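AlyGC (Glaciecola chathamensis, PDB 5GKD) probably cleaves alginate by beta-elimination, as a polysaccharide lyase of family 6 from a marine bacterium. Local coordinates at residues 126-130 / 131-135. Numbering follows the deposited sequence.
Sequences VMVYG and RHNRF. With PO4 (phosphate ion), chain G.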
loop_
_atom_site.group_PDB
_atom_site.type_symbol
_atom_site.label_atom_id
_atom_site.label_comp_id
_atom_site.label_asym_id
_atom_site.label_seq_id
_atom_site.Cartn_x
_atom_site.Cartn_y
_atom_site.Cartn_z
ATOM N N VAL A 126 -17.901 13.972 15.215
ATOM C CA VAL A 126 -18.971 14.922 15.496
ATOM C C VAL A 126 -18.639 16.255 14.838
ATOM O O VAL A 126 -17.559 16.803 15.061
ATOM C CB VAL A 126 -19.171 15.109 17.015
ATOM C CG1 VAL A 126 -20.356 15.999 17.291
ATOM C CG2 VAL A 126 -19.317 13.750 17.718
ATOM N N MET A 127 -19.581 16.794 14.058
ATOM C CA MET A 127 -19.452 18.108 13.437
ATOM C C MET A 127 -20.675 18.935 13.773
ATOM O O MET A 127 -21.797 18.531 13.455
ATOM C CB MET A 127 -19.300 18.013 11.917
ATOM C CG MET A 127 -18.050 17.292 11.491
ATOM S SD MET A 127 -16.522 18.180 11.802
ATOM C CE MET A 127 -16.543 19.337 10.517
ATOM N N VAL A 128 -20.459 20.104 14.388
ATOM C CA VAL A 128 -21.549 20.979 14.814
ATOM C C VAL A 128 -21.684 22.123 13.819
ATOM O O VAL A 128 -20.689 22.772 13.472
ATOM C CB VAL A 128 -21.314 21.516 16.237
ATOM C CG1 VAL A 128 -22.625 22.055 16.818
ATOM C CG2 VAL A 128 -20.783 20.431 17.130
ATOM N N TYR A 129 -22.905 22.373 13.360
ATOM C CA TYR A 129 -23.229 23.540 12.540
ATOM C C TYR A 129 -24.376 24.301 13.200
ATOM O O TYR A 129 -24.886 23.901 14.244
ATOM C CB TYR A 129 -23.617 23.149 11.108
ATOM C CG TYR A 129 -22.592 22.307 10.368
ATOM C CD1 TYR A 129 -22.452 20.950 10.628
ATOM C CD2 TYR A 129 -21.769 22.878 9.420
ATOM C CE1 TYR A 129 -21.514 20.194 9.953
ATOM C CE2 TYR A 129 -20.837 22.131 8.748
ATOM C CZ TYR A 129 -20.709 20.798 9.012
ATOM O OH TYR A 129 -19.770 20.066 8.329
ATOM N N GLY A 130 -24.802 25.399 12.574
ATOM C CA GLY A 130 -25.969 26.084 13.089
ATOM C C GLY A 130 -25.663 26.847 14.370
ATOM O O GLY A 130 -24.533 27.280 14.612
ATOM N N ARG A 131 -26.692 27.009 15.208
ATOM C CA ARG A 131 -26.590 27.828 16.408
ATOM C C ARG A 131 -27.358 27.195 17.555
ATOM O O ARG A 131 -28.376 26.525 17.355
ATOM C CB ARG A 131 -27.125 29.258 16.174
ATOM C CG ARG A 131 -26.277 30.106 15.251
ATOM C CD ARG A 131 -26.786 31.550 15.158
ATOM N NE ARG A 131 -25.927 32.342 14.279
ATOM C CZ ARG A 131 -26.251 33.526 13.772
ATOM N NH1 ARG A 131 -27.427 34.082 14.044
ATOM N NH2 ARG A 131 -25.407 34.150 12.972
ATOM N N HIS A 132 -26.871 27.444 18.765
ATOM C CA HIS A 132 -27.557 27.054 20.003
ATOM C C HIS A 132 -27.778 25.547 20.101
ATOM O O HIS A 132 -28.781 25.089 20.635
ATOM C CB HIS A 132 -28.876 27.801 20.147
ATOM C CG HIS A 132 -28.706 29.285 20.186
ATOM N ND1 HIS A 132 -28.133 29.934 21.258
ATOM C CD2 HIS A 132 -28.994 30.244 19.271
ATOM C CE1 HIS A 132 -28.098 31.230 21.010
ATOM N NE2 HIS A 132 -28.599 31.441 19.806
ATOM N N ASN A 133 -26.823 24.770 19.623
ATOM C CA ASN A 133 -26.858 23.335 19.832
ATOM C C ASN A 133 -26.121 22.945 21.110
ATOM O O ASN A 133 -25.354 23.721 21.686
ATOM C CB ASN A 133 -26.272 22.624 18.616
ATOM C CG ASN A 133 -27.159 22.788 17.401
ATOM O OD1 ASN A 133 -28.379 22.787 17.537
ATOM N ND2 ASN A 133 -26.563 22.956 16.220
ATOM N N ARG A 134 -26.355 21.710 21.544
ATOM C CA ARG A 134 -25.711 21.174 22.731
ATOM C C ARG A 134 -25.260 19.744 22.472
ATOM O O ARG A 134 -26.008 18.935 21.913
ATOM C CB ARG A 134 -26.648 21.216 23.943
ATOM C CG ARG A 134 -25.960 20.811 25.238
ATOM C CD ARG A 134 -26.864 20.991 26.450
ATOM N NE ARG A 134 -26.258 20.417 27.629
ATOM C CZ ARG A 134 -26.910 20.142 28.748
ATOM N NH1 ARG A 134 -28.204 20.405 28.835
ATOM N NH2 ARG A 134 -26.267 19.604 29.776
ATOM N N PHE A 135 -24.033 19.440 22.876
ATOM C CA PHE A 135 -23.482 18.091 22.802
ATOM C C PHE A 135 -22.950 17.741 24.195
ATOM O O PHE A 135 -21.870 18.202 24.589
ATOM C CB PHE A 135 -22.401 18.028 21.726
ATOM C CG PHE A 135 -21.840 16.661 21.500
ATOM C CD1 PHE A 135 -22.424 15.796 20.581
ATOM C CD2 PHE A 135 -20.699 16.251 22.173
ATOM C CE1 PHE A 135 -21.900 14.529 20.365
ATOM C CE2 PHE A 135 -20.162 15.002 21.947
ATOM C CZ PHE A 135 -20.761 14.142 21.045
HETATM P P PO4 G . -17.835 20.597 5.064
HETATM O O1 PO4 G . -18.437 21.401 6.195
HETATM O O2 PO4 G . -18.868 20.235 4.016
HETATM O O3 PO4 G . -17.229 19.349 5.659
HETATM O O4 PO4 G . -16.761 21.407 4.376
#
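Torsions of -175° in V126 and -176° in F135 turn CG1 of the one and CG of the other trans to their own main-chain nitrogens, so that the methyls of V126 meet the ring of F135 inside a turn of the right-handed parallel beta-helix, where strand 124-128 bends through 129-133 into strand 134-141. CG1 of V126 sits over one face of the F135 ring, a CH-pi contact 4.1 Å from the centroid and 27° off the normal, while CG2 reaches the far end of the ring, 3.6 Å from CZ. M150 and L140 extend this apolar interior. Cutting V126 back to an alanine removes both methyls, over the face and at CZ, and is likely to leave a gap against the F135 ring. Nearer the bend, V128 and N133 run alongside each other in opposite senses, CG1 of V128 lying 4.1 Å from CB of N133. The N133 amide is buried but satisfied: OD1 accepts from S104 N and ND2 donates to A101 O, both on the preceding coil, and ND2 also lies 2.8 Å from Y129 O. The CB of Y129 points away from 131-135, and its hydroxyl reaches a phosphate, probably carried over from the crystallisation solution, which R94 and R153 also bind. Y129 OH donates to phosphate O1 at 2.8 Å, with O1 near the ring plane.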